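Local atomic coordinates of naphthalene dioxygenase large subunit (Rhodococcus sp., PDB entry 2B1X), a protein that belongs to the Rieske non-haem iron oxygenases, carrying a Rieske-type iron-sulfur cluster and a mononuclear iron in its large subunit. Residues W203-A214 with H295-G305. Numbering follows the deposited sequence.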
loop_
_atom_site.group_PDB
_atom_site.type_symbol
_atom_site.label_atom_id
_atom_site.label_comp_id
_atom_site.label_asym_id
_atom_site.label_seq_id
_atom_site.Cartn_x
_atom_site.Cartn_y
_atom_site.Cartn_z
ATOM N N TRP A 203 -15.696 -7.963 8.136
ATOM C CA TRP A 203 -16.837 -8.716 7.589
ATOM C C TRP A 203 -18.069 -8.862 8.507
ATOM O O TRP A 203 -19.237 -8.890 8.037
ATOM C CB TRP A 203 -16.330 -10.109 7.139
ATOM C CG TRP A 203 -15.971 -11.067 8.267
ATOM C CD1 TRP A 203 -14.752 -11.200 8.898
ATOM C CD2 TRP A 203 -16.845 -11.987 8.905
ATOM N NE1 TRP A 203 -14.822 -12.168 9.876
ATOM C CE2 TRP A 203 -16.102 -12.660 9.911
ATOM C CE3 TRP A 203 -18.209 -12.293 8.766
ATOM C CZ2 TRP A 203 -16.670 -13.645 10.731
ATOM C CZ3 TRP A 203 -18.755 -13.274 9.564
ATOM C CH2 TRP A 203 -17.993 -13.935 10.536
ATOM N N LYS A 204 -17.831 -8.973 9.813
ATOM C CA LYS A 204 -18.905 -9.224 10.783
ATOM C C LYS A 204 -19.933 -8.115 10.813
ATOM O O LYS A 204 -21.082 -8.342 11.190
ATOM C CB LYS A 204 -18.350 -9.457 12.213
ATOM C CG LYS A 204 -17.677 -10.828 12.438
ATOM C CD LYS A 204 -17.127 -11.037 13.905
ATOM C CE LYS A 204 -16.055 -10.007 14.264
ATOM N NZ LYS A 204 -14.794 -10.220 13.379
ATOM N N LEU A 205 -19.548 -6.904 10.425
ATOM C CA LEU A 205 -20.469 -5.781 10.455
ATOM C C LEU A 205 -21.559 -5.917 9.393
ATOM O O LEU A 205 -22.688 -5.470 9.626
ATOM C CB LEU A 205 -19.712 -4.450 10.304
ATOM C CG LEU A 205 -18.668 -4.094 11.395
ATOM C CD1 LEU A 205 -17.862 -2.852 11.025
ATOM C CD2 LEU A 205 -19.435 -3.839 12.700
ATOM N N GLY A 206 -21.216 -6.477 8.217
ATOM C CA GLY A 206 -22.205 -6.834 7.207
ATOM C C GLY A 206 -23.100 -7.966 7.704
ATOM O O GLY A 206 -24.320 -7.912 7.599
ATOM N N ALA A 207 -22.491 -8.992 8.279
ATOM C CA ALA A 207 -23.260 -10.117 8.784
ATOM C C ALA A 207 -24.254 -9.704 9.905
ATOM O O ALA A 207 -25.444 -10.103 9.889
ATOM C CB ALA A 207 -22.294 -11.210 9.244
ATOM N N ASP A 208 -23.777 -8.872 10.835
ATOM C CA ASP A 208 -24.562 -8.300 11.960
ATOM C C ASP A 208 -25.769 -7.494 11.452
ATOM O O ASP A 208 -26.895 -7.582 11.984
ATOM C CB ASP A 208 -23.616 -7.372 12.785
ATOM C CG ASP A 208 -24.316 -6.604 13.910
ATOM O OD1 ASP A 208 -24.661 -5.383 13.737
ATOM O OD2 ASP A 208 -24.549 -7.127 15.026
ATOM N N ASN A 209 -25.533 -6.706 10.410
ATOM C CA ASN A 209 -26.555 -5.867 9.827
ATOM C C ASN A 209 -27.700 -6.673 9.206
ATOM O O ASN A 209 -28.888 -6.405 9.485
ATOM C CB ASN A 209 -25.911 -4.900 8.821
ATOM C CG ASN A 209 -26.925 -3.994 8.148
ATOM O OD1 ASN A 209 -27.657 -4.444 7.306
ATOM N ND2 ASN A 209 -26.974 -2.720 8.536
ATOM N N PHE A 210 -27.360 -7.668 8.387
ATOM C CA PHE A 210 -28.377 -8.446 7.700
ATOM C C PHE A 210 -29.020 -9.494 8.598
ATOM O O PHE A 210 -30.125 -9.854 8.318
ATOM C CB PHE A 210 -27.858 -9.107 6.390
ATOM C CG PHE A 210 -27.973 -8.231 5.179
ATOM C CD1 PHE A 210 -27.133 -7.129 5.017
ATOM C CD2 PHE A 210 -28.966 -8.466 4.220
ATOM C CE1 PHE A 210 -27.227 -6.294 3.892
ATOM C CE2 PHE A 210 -29.107 -7.610 3.081
ATOM C CZ PHE A 210 -28.235 -6.511 2.927
ATOM N N VAL A 211 -28.333 -10.001 9.640
ATOM C CA VAL A 211 -28.937 -11.049 10.500
ATOM C C VAL A 211 -30.218 -10.535 11.239
ATOM O O VAL A 211 -31.187 -11.287 11.473
ATOM C CB VAL A 211 -27.877 -11.783 11.460
ATOM C CG1 VAL A 211 -27.488 -10.923 12.702
ATOM C CG2 VAL A 211 -28.371 -13.210 11.896
ATOM N N GLY A 212 -30.261 -9.242 11.544
ATOM C CA GLY A 212 -31.290 -8.767 12.448
ATOM C C GLY A 212 -31.709 -7.319 12.333
ATOM O O GLY A 212 -32.698 -6.937 12.931
ATOM N N ASP A 213 -31.017 -6.527 11.525
ATOM C CA ASP A 213 -31.130 -5.061 11.682
ATOM C C ASP A 213 -32.011 -4.356 10.650
ATOM O O ASP A 213 -31.570 -4.090 9.522
ATOM C CB ASP A 213 -29.705 -4.456 11.682
ATOM C CG ASP A 213 -29.662 -3.032 12.257
ATOM O OD1 ASP A 213 -30.565 -2.207 12.031
ATOM O OD2 ASP A 213 -28.726 -2.658 12.948
ATOM N N ALA A 214 -33.256 -4.081 11.029
ATOM C CA ALA A 214 -34.127 -3.205 10.284
ATOM C C ALA A 214 -34.038 -1.780 10.835
ATOM O O ALA A 214 -34.226 -0.812 10.096
ATOM C CB ALA A 214 -35.552 -3.711 10.381
ATOM N N HIS A 295 -34.641 -10.397 5.349
ATOM C CA HIS A 295 -33.198 -10.202 5.478
ATOM C C HIS A 295 -32.658 -11.223 6.484
ATOM O O HIS A 295 -33.313 -11.495 7.486
ATOM C CB HIS A 295 -32.910 -8.778 5.954
ATOM C CG HIS A 295 -33.556 -8.449 7.273
ATOM N ND1 HIS A 295 -32.904 -8.581 8.478
ATOM C CD2 HIS A 295 -34.812 -8.035 7.571
ATOM C CE1 HIS A 295 -33.723 -8.235 9.463
ATOM N NE2 HIS A 295 -34.881 -7.881 8.936
ATOM N N GLY A 296 -31.485 -11.803 6.212
ATOM C CA GLY A 296 -30.942 -12.796 7.108
ATOM C C GLY A 296 -29.490 -13.103 6.835
ATOM O O GLY A 296 -28.900 -12.683 5.828
ATOM N N THR A 297 -28.897 -13.842 7.755
ATOM C CA THR A 297 -27.534 -14.287 7.546
ATOM C C THR A 297 -27.481 -15.762 7.853
ATOM O O THR A 297 -28.016 -16.221 8.871
ATOM C CB THR A 297 -26.582 -13.498 8.466
ATOM O OG1 THR A 297 -26.491 -12.163 7.964
ATOM C CG2 THR A 297 -25.160 -14.059 8.403
ATOM N N VAL A 298 -26.879 -16.498 6.927
ATOM C CA VAL A 298 -26.454 -17.862 7.179
ATOM C C VAL A 298 -25.020 -17.841 7.764
ATOM O O VAL A 298 -24.046 -17.520 7.078
ATOM C CB VAL A 298 -26.475 -18.706 5.877
ATOM C CG1 VAL A 298 -26.143 -20.151 6.183
ATOM C CG2 VAL A 298 -27.856 -18.599 5.213
ATOM N N PHE A 299 -24.892 -18.159 9.036
ATOM C CA PHE A 299 -23.578 -18.093 9.674
ATOM C C PHE A 299 -22.548 -18.911 8.898
ATOM O O PHE A 299 -22.854 -20.019 8.463
ATOM C CB PHE A 299 -23.658 -18.635 11.092
ATOM C CG PHE A 299 -22.441 -18.372 11.886
ATOM C CD1 PHE A 299 -22.362 -17.249 12.717
ATOM C CD2 PHE A 299 -21.368 -19.261 11.833
ATOM C CE1 PHE A 299 -21.213 -16.997 13.468
ATOM C CE2 PHE A 299 -20.180 -19.009 12.578
ATOM C CZ PHE A 299 -20.113 -17.882 13.388
ATOM N N PRO A 300 -21.324 -18.406 8.739
ATOM C CA PRO A 300 -20.919 -17.068 9.213
ATOM C C PRO A 300 -21.249 -15.866 8.318
ATOM O O PRO A 300 -21.694 -14.845 8.878
ATOM C CB PRO A 300 -19.393 -17.190 9.365
ATOM C CG PRO A 300 -19.002 -18.317 8.366
ATOM C CD PRO A 300 -20.207 -19.166 8.131
ATOM N N ASN A 301 -21.018 -15.946 7.009
ATOM C CA ASN A 301 -20.819 -14.703 6.233
ATOM C C ASN A 301 -21.597 -14.674 4.911
ATOM O O ASN A 301 -21.207 -13.980 3.980
ATOM C CB ASN A 301 -19.318 -14.450 5.977
ATOM C CG ASN A 301 -18.711 -15.457 4.984
ATOM O OD1 ASN A 301 -19.167 -16.590 4.899
ATOM N ND2 ASN A 301 -17.712 -15.031 4.218
ATOM N N LEU A 302 -22.695 -15.430 4.827
ATOM C CA LEU A 302 -23.601 -15.349 3.689
ATOM C C LEU A 302 -24.862 -14.634 4.143
ATOM O O LEU A 302 -25.525 -15.099 5.074
ATOM C CB LEU A 302 -23.981 -16.751 3.151
ATOM C CG LEU A 302 -25.209 -16.758 2.176
ATOM C CD1 LEU A 302 -24.814 -16.061 0.885
ATOM C CD2 LEU A 302 -25.732 -18.149 1.900
ATOM N N SER A 303 -25.206 -13.520 3.492
ATOM C CA SER A 303 -26.444 -12.823 3.840
ATOM C C SER A 303 -27.395 -12.799 2.639
ATOM O O SER A 303 -26.960 -12.918 1.493
ATOM C CB SER A 303 -26.187 -11.389 4.338
ATOM O OG SER A 303 -25.409 -11.355 5.543
ATOM N N ILE A 304 -28.684 -12.680 2.951
ATOM C CA ILE A 304 -29.762 -12.724 1.989
ATOM C C ILE A 304 -30.556 -11.449 2.140
ATOM O O ILE A 304 -30.864 -11.036 3.277
ATOM C CB ILE A 304 -30.651 -13.956 2.296
ATOM C CG1 ILE A 304 -29.818 -15.241 2.080
ATOM C CG2 ILE A 304 -31.929 -13.949 1.462
ATOM C CD1 ILE A 304 -30.506 -16.536 2.503
ATOM N N GLY A 305 -30.898 -10.830 1.015
ATOM C CA GLY A 305 -31.920 -9.796 0.999
ATOM C C GLY A 305 -32.970 -10.056 -0.061
ATOM O O GLY A 305 -32.623 -10.174 -1.235
#
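F210, A207 and V211 of helix 204-212 settle on T297, S303 and G296 of a β-hairpin, packing the helix on the antiparallel sheet of the catalytic domain, which has a Bet v 1-like (helix-grip) fold. The helix borders the mononuclear iron site: the F210 side chain comes within about 6 Å of the iron(III) ion, and N209 touches its ligand D372. Packing is tightest where the strands carry small residues. G296 has no side chain, which lets the backbones come close: its CA lies 4.3 Å from the CA of V211. T297 points toward the helix; its CG2 methyl lies 4.1 Å from A207 CB, while its CB meets V211 CB at 3.7 Å. T297 OG1 lies beside the backbone N (chi1 -72°), 3.0 Å from A207 O and 2.8 Å from S303 OG; within reach of one carbonyl and one hydroxyl, this small polar group suits a buried place. S303 OG is held further by W326, and S303 CB packs on F210 CB. The F210 ring continues over the second strand, bringing its edge to I304 O and the CA of G305.

The backbones stand further apart at the turn, with the CA of A207 5.8 Å from the CA of N301, though this end too is buried. Here W203 CE3 meets N301 CB, ring and amide planes 85° apart; W203 NE1 is bound by E37, N301 ND2 by W326 O. P300, after a cis peptide, suits the turn, but its carbonyl oxygen has no polar partner. At the other end, H295 uses both ring nitrogens: D418 takes NE2, while ND1 donates a nearly straight bond (163°) to F210 O, 3.1 Å away, which lies almost in the imidazole plane.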